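PDB 3KL7: putative metal-dependent hydrolase from Parabacteroides distasonis ATCC 8503, which binds two zinc ions in a metallo-beta-lactamase-type fold and is probably a metal-dependent hydrolase whose substrate is not known. Local coordinates for residues A[67-72]-A[82-87]; A[113-118]-A[123-128]. All blocks are in the same frame, centred on the assembly; numbering follows the deposited sequence.

Contact 1. Residues A[67-72]-A[82-87]; sequences DIILIT and KAIQAV
Ile-69 and Ile-84 carry this packing of a strand against a helix, with Val-87 and Ile-71 filling in on either side. The CD1 methyl of Ile-69 does most of the touching: it reaches the CG2 branch of Ile-84 at 4.0 Å and CG1 of Val-87 at 4.1 Å, so one strand methyl sits against two residues a helical turn apart. Its reach comes from an outstretched ethyl arm, with CD1 anti to CA (chi2 170°). Ile-84 meets it obliquely, whereas the Val-87 side chain runs counter to it alongside. Ile-84 uses both branches, since its own CD1 lies 4.4 Å from CD1 of Ile-71, a looser end-to-end approach. Ile-71 has its ethyl arm folded back (chi2 -51°), in contrast to Ile-69. No hydrogen bond crosses here; all four side chains are buried and hold by apolar contact alone. Ile-84 also rests on Ile-94 and Ile-71 on Ala-96, both of strand 93-96. Strand 68-71 and helix 82-87 run nearly antiparallel, at 167°, with axes 10.5 Å apart. This is the first half of a beta-alpha-beta crossover, 68-71 to 81-87 to 93-96, in which the helix covers one face of a sheet of the metallo-beta-lactamase fold.

Contact 2. Residues A[113-118]-A[123-128]; sequences GDTDTS and KIEAVP
Asp-116 and Ile-124 form the tight centre of this antiparallel hairpin, a hydrogen-bonded pair joined in both directions. Asp-116 N gives to Ile-124 O at 2.7 Å, and Ile-124 N returns a bond to Asp-116 O at 2.9 Å that is practically straight (179°). Toward the other end, Ala-126 N bonds Asp-114 O at 2.9 Å and Gly-113 N reaches Ala-126 O at 2.8 Å, this last donor tilted 35° from the carbonyl plane. Asp-116 and Ile-124 turn their side chains to the buried face, where their CB atoms are 4.2 Å apart and Ile-124 packs on Leu-110 and Leu-150. The Asp-116 carboxylate swings away with CG anti to the backbone N (chi1 -172°): OD1 takes both Ser-118 N, at 2.8 Å in an Asx turn, and Ser-118 OG, while OD2 forms a salt bridge with Lys-108. The face bearing Thr-115 and Glu-125 is the solvent side; the Thr-115 CG2 methyl lies 4.2 Å from Glu-125 CG, and the Glu-125 carboxylate turns to Arg-156. Main-chain bonds thus join the strands, while the Asp-116 carboxylate, gripped by two donors and a lysine, is probably kept ionised and ties the start of the hairpin turn to strand 108-109.

Contact 1 precedes contact 2 in sequence, with no overlap, and their centres lie 18 Å apart, with nearest atoms about 5 Å apart and no direct touch. Each belongs to a different sheet of the fold: strand 68-71 lies inside one, while the hairpin 113-118/123-128 forms an edge of the other. Tyr-148 of strand 146-152 helps bridge them, taking part in a hydrogen bond with Ile-71 O and packing against Ile-124. Measured to the zinc ligand His-73, contact 1 is the nearer: the Ile-71 side chain is about 6 Å from that of His-73, the Ala-126 side chain about 11 Å. The Ile-71 side chain is also about 5 Å from that of His-78 and about 10 Å from a zinc ion.

Contact 1. Residues A[67-72]-A[82-87]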
loop_
_atom_site.group_PDB
_atom_site.type_symbol
_atom_site.label_atom_id
_atom_site.label_comp_id
_atom_site.label_asym_id
_atom_site.label_seq_id
_atom_site.Cartn_x
_atom_site.Cartn_y
_atom_site.Cartn_z
ATOM N N ASP A 67 -11.465 -7.423 8.781
ATOM C CA ASP A 67 -11.722 -8.684 8.108
ATOM C C ASP A 67 -10.412 -9.178 7.496
ATOM O O ASP A 67 -10.173 -10.388 7.390
ATOM C CB ASP A 67 -12.769 -8.507 7.019
ATOM C CG ASP A 67 -14.159 -8.252 7.582
ATOM O OD1 ASP A 67 -14.766 -9.202 8.096
ATOM O OD2 ASP A 67 -14.641 -7.095 7.503
ATOM N N ILE A 68 -9.563 -8.234 7.111
ATOM C CA ILE A 68 -8.307 -8.547 6.473
ATOM C C ILE A 68 -7.226 -7.595 6.912
ATOM O O ILE A 68 -7.464 -6.389 6.988
ATOM C CB ILE A 68 -8.428 -8.450 4.927
ATOM C CG1 ILE A 68 -9.501 -9.433 4.428
ATOM C CG2 ILE A 68 -7.056 -8.745 4.248
ATOM C CD1 ILE A 68 -9.784 -9.310 2.954
ATOM N N ILE A 69 -6.026 -8.139 7.199
ATOM C CA ILE A 69 -4.838 -7.319 7.467
ATOM C C ILE A 69 -3.754 -7.674 6.469
ATOM O O ILE A 69 -3.341 -8.830 6.359
ATOM C CB ILE A 69 -4.302 -7.508 8.931
ATOM C CG1 ILE A 69 -5.421 -7.161 9.955
ATOM C CG2 ILE A 69 -2.985 -6.627 9.171
ATOM C CD1 ILE A 69 -5.106 -7.535 11.378
ATOM N N LEU A 70 -3.318 -6.674 5.724
ATOM C CA LEU A 70 -2.270 -6.825 4.722
ATOM C C LEU A 70 -0.951 -6.268 5.274
ATOM O O LEU A 70 -0.893 -5.103 5.652
ATOM C CB LEU A 70 -2.620 -5.995 3.487
ATOM C CG LEU A 70 -3.112 -6.660 2.244
ATOM C CD1 LEU A 70 -2.156 -7.793 1.818
ATOM C CD2 LEU A 70 -4.510 -7.175 2.468
ATOM N N ILE A 71 0.093 -7.074 5.288
ATOM C CA ILE A 71 1.431 -6.567 5.619
ATOM C C ILE A 71 2.350 -6.614 4.398
ATOM O O ILE A 71 2.528 -7.679 3.784
ATOM C CB ILE A 71 2.093 -7.363 6.743
ATOM C CG1 ILE A 71 1.162 -7.473 7.944
ATOM C CG2 ILE A 71 3.424 -6.698 7.142
ATOM C CD1 ILE A 71 0.600 -6.138 8.410
ATOM N N THR A 72 2.936 -5.463 4.046
ATOM C CA THR A 72 3.887 -5.386 2.900
ATOM C C THR A 72 5.286 -5.938 3.262
ATOM O O THR A 72 5.898 -6.678 2.470
ATOM C CB THR A 72 4.060 -3.945 2.420
ATOM O OG1 THR A 72 4.504 -3.131 3.511
ATOM C CG2 THR A 72 2.748 -3.391 1.858
ATOM N N LYS A 82 1.141 -5.151 18.142
ATOM C CA LYS A 82 0.250 -4.484 19.099
ATOM C C LYS A 82 -0.960 -3.920 18.342
ATOM O O LYS A 82 -2.112 -4.118 18.740
ATOM C CB LYS A 82 1.012 -3.360 19.842
ATOM C CG LYS A 82 0.167 -2.566 20.873
ATOM N N ALA A 83 -0.680 -3.242 17.237
ATOM C CA ALA A 83 -1.722 -2.683 16.385
ATOM C C ALA A 83 -2.603 -3.815 15.796
ATOM O O ALA A 83 -3.836 -3.685 15.713
ATOM C CB ALA A 83 -1.099 -1.845 15.278
ATOM N N ILE A 84 -1.961 -4.920 15.410
ATOM C CA ILE A 84 -2.668 -6.069 14.868
ATOM C C ILE A 84 -3.632 -6.658 15.897
ATOM O O ILE A 84 -4.777 -6.962 15.571
ATOM C CB ILE A 84 -1.674 -7.163 14.348
ATOM C CG1 ILE A 84 -1.019 -6.686 13.037
ATOM C CG2 ILE A 84 -2.405 -8.500 14.115
ATOM C CD1 ILE A 84 0.059 -7.589 12.516
ATOM N N GLN A 85 -3.164 -6.801 17.142
ATOM C CA GLN A 85 -4.008 -7.301 18.233
ATOM C C GLN A 85 -5.193 -6.386 18.485
ATOM O O GLN A 85 -6.314 -6.850 18.754
ATOM C CB GLN A 85 -3.206 -7.408 19.533
ATOM C CG GLN A 85 -2.224 -8.555 19.583
ATOM C CD GLN A 85 -1.484 -8.615 20.911
ATOM O OE1 GLN A 85 -2.052 -9.012 21.930
ATOM N NE2 GLN A 85 -0.192 -8.216 20.904
ATOM N N ALA A 86 -4.947 -5.083 18.412
ATOM C CA ALA A 86 -5.939 -4.109 18.791
ATOM C C ALA A 86 -7.107 -4.090 17.810
ATOM O O ALA A 86 -8.214 -3.688 18.169
ATOM C CB ALA A 86 -5.300 -2.721 18.893
ATOM N N VAL A 87 -6.865 -4.537 16.577
ATOM C CA VAL A 87 -7.862 -4.427 15.537
ATOM C C VAL A 87 -8.374 -5.777 14.991
ATOM O O VAL A 87 -9.345 -5.798 14.224
ATOM C CB VAL A 87 -7.330 -3.578 14.345
ATOM C CG1 VAL A 87 -6.224 -4.332 13.594
ATOM C CG2 VAL A 87 -8.480 -3.198 13.390
#

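Contact 2. Residues A[113-118]-A[123-128]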
loop_
_atom_site.group_PDB
_atom_site.type_symbol
_atom_site.label_atom_id
_atom_site.label_comp_id
_atom_site.label_asym_id
_atom_site.label_seq_id
_atom_site.Cartn_x
_atom_site.Cartn_y
_atom_site.Cartn_z
ATOM N N GLY A 113 4.777 -12.250 -7.448
ATOM C CA GLY A 113 4.151 -12.996 -8.580
ATOM C C GLY A 113 2.956 -13.860 -8.174
ATOM O O GLY A 113 2.275 -14.416 -9.028
ATOM N N ASP A 114 2.707 -13.981 -6.866
ATOM C CA ASP A 114 1.558 -14.762 -6.378
ATOM C C ASP A 114 0.283 -13.987 -6.657
ATOM O O ASP A 114 0.249 -12.749 -6.530
ATOM C CB ASP A 114 1.651 -15.034 -4.847
ATOM C CG ASP A 114 2.650 -16.180 -4.480
ATOM O OD1 ASP A 114 3.204 -16.815 -5.384
ATOM O OD2 ASP A 114 2.852 -16.421 -3.265
ATOM N N THR A 115 -0.747 -14.714 -7.069
ATOM C CA THR A 115 -2.108 -14.214 -7.126
ATOM C C THR A 115 -2.928 -14.970 -6.084
ATOM O O THR A 115 -2.776 -16.173 -5.930
ATOM C CB THR A 115 -2.768 -14.489 -8.521
ATOM O OG1 THR A 115 -1.977 -13.909 -9.557
ATOM C CG2 THR A 115 -4.193 -13.896 -8.567
ATOM N N ASP A 116 -3.797 -14.262 -5.380
ATOM C CA ASP A 116 -4.733 -14.889 -4.423
ATOM C C ASP A 116 -6.150 -14.450 -4.773
ATOM O O ASP A 116 -6.457 -13.270 -4.729
ATOM C CB ASP A 116 -4.395 -14.465 -2.997
ATOM C CG ASP A 116 -5.198 -15.215 -1.955
ATOM O OD1 ASP A 116 -6.234 -15.802 -2.310
ATOM O OD2 ASP A 116 -4.778 -15.220 -0.764
ATOM N N THR A 117 -6.990 -15.412 -5.141
ATOM C CA THR A 117 -8.353 -15.156 -5.521
ATOM C C THR A 117 -9.337 -15.746 -4.508
ATOM O O THR A 117 -10.524 -15.905 -4.821
ATOM C CB THR A 117 -8.681 -15.805 -6.917
ATOM O OG1 THR A 117 -8.358 -17.188 -6.891
ATOM C CG2 THR A 117 -7.918 -15.139 -8.019
ATOM N N SER A 118 -8.855 -16.078 -3.301
ATOM C CA SER A 118 -9.681 -16.805 -2.322
ATOM C C SER A 118 -10.644 -15.916 -1.513
ATOM O O SER A 118 -11.625 -16.417 -0.967
ATOM C CB SER A 118 -8.822 -17.665 -1.391
ATOM O OG SER A 118 -7.880 -16.917 -0.710
ATOM N N LYS A 123 -9.458 -9.491 -4.970
ATOM C CA LYS A 123 -8.355 -10.256 -5.522
ATOM C C LYS A 123 -7.090 -9.580 -5.106
ATOM O O LYS A 123 -7.021 -8.355 -5.089
ATOM C CB LYS A 123 -8.450 -10.319 -7.062
ATOM C CG LYS A 123 -7.251 -10.984 -7.736
ATOM C CD LYS A 123 -7.480 -11.202 -9.237
ATOM C CE LYS A 123 -7.362 -9.888 -10.015
ATOM N NZ LYS A 123 -7.323 -10.101 -11.484
ATOM N N ILE A 124 -6.084 -10.373 -4.740
ATOM C CA ILE A 124 -4.775 -9.830 -4.359
ATOM C C ILE A 124 -3.705 -10.357 -5.284
ATOM O O ILE A 124 -3.646 -11.546 -5.559
ATOM C CB ILE A 124 -4.353 -10.240 -2.905
ATOM C CG1 ILE A 124 -5.480 -10.017 -1.905
ATOM C CG2 ILE A 124 -3.151 -9.464 -2.476
ATOM C CD1 ILE A 124 -5.148 -10.548 -0.482
ATOM N N GLU A 125 -2.843 -9.464 -5.750
ATOM C CA GLU A 125 -1.637 -9.868 -6.443
ATOM C C GLU A 125 -0.449 -9.268 -5.719
ATOM O O GLU A 125 -0.448 -8.096 -5.403
ATOM C CB GLU A 125 -1.685 -9.407 -7.923
ATOM C CG GLU A 125 -2.952 -9.877 -8.647
ATOM C CD GLU A 125 -3.197 -9.162 -9.954
ATOM O OE1 GLU A 125 -2.562 -9.541 -10.969
ATOM O OE2 GLU A 125 -4.053 -8.228 -9.971
ATOM N N ALA A 126 0.552 -10.089 -5.434
ATOM C CA ALA A 126 1.772 -9.611 -4.821
ATOM C C ALA A 126 2.815 -9.305 -5.901
ATOM O O ALA A 126 3.112 -10.144 -6.781
ATOM C CB ALA A 126 2.332 -10.652 -3.796
ATOM N N VAL A 127 3.364 -8.111 -5.832
ATOM C CA VAL A 127 4.314 -7.655 -6.807
ATOM C C VAL A 127 5.595 -7.217 -6.066
ATOM O O VAL A 127 5.575 -7.042 -4.856
ATOM C CB VAL A 127 3.724 -6.491 -7.651
ATOM C CG1 VAL A 127 2.587 -7.018 -8.586
ATOM C CG2 VAL A 127 3.208 -5.368 -6.740
ATOM N N PRO A 128 6.709 -7.067 -6.795
ATOM C CA PRO A 128 7.949 -6.724 -6.132
ATOM C C PRO A 128 7.961 -5.314 -5.543
ATOM O O PRO A 128 7.237 -4.428 -6.003
ATOM C CB PRO A 128 9.006 -6.858 -7.254
ATOM C CG PRO A 128 8.344 -7.619 -8.330
ATOM C CD PRO A 128 6.903 -7.296 -8.234
#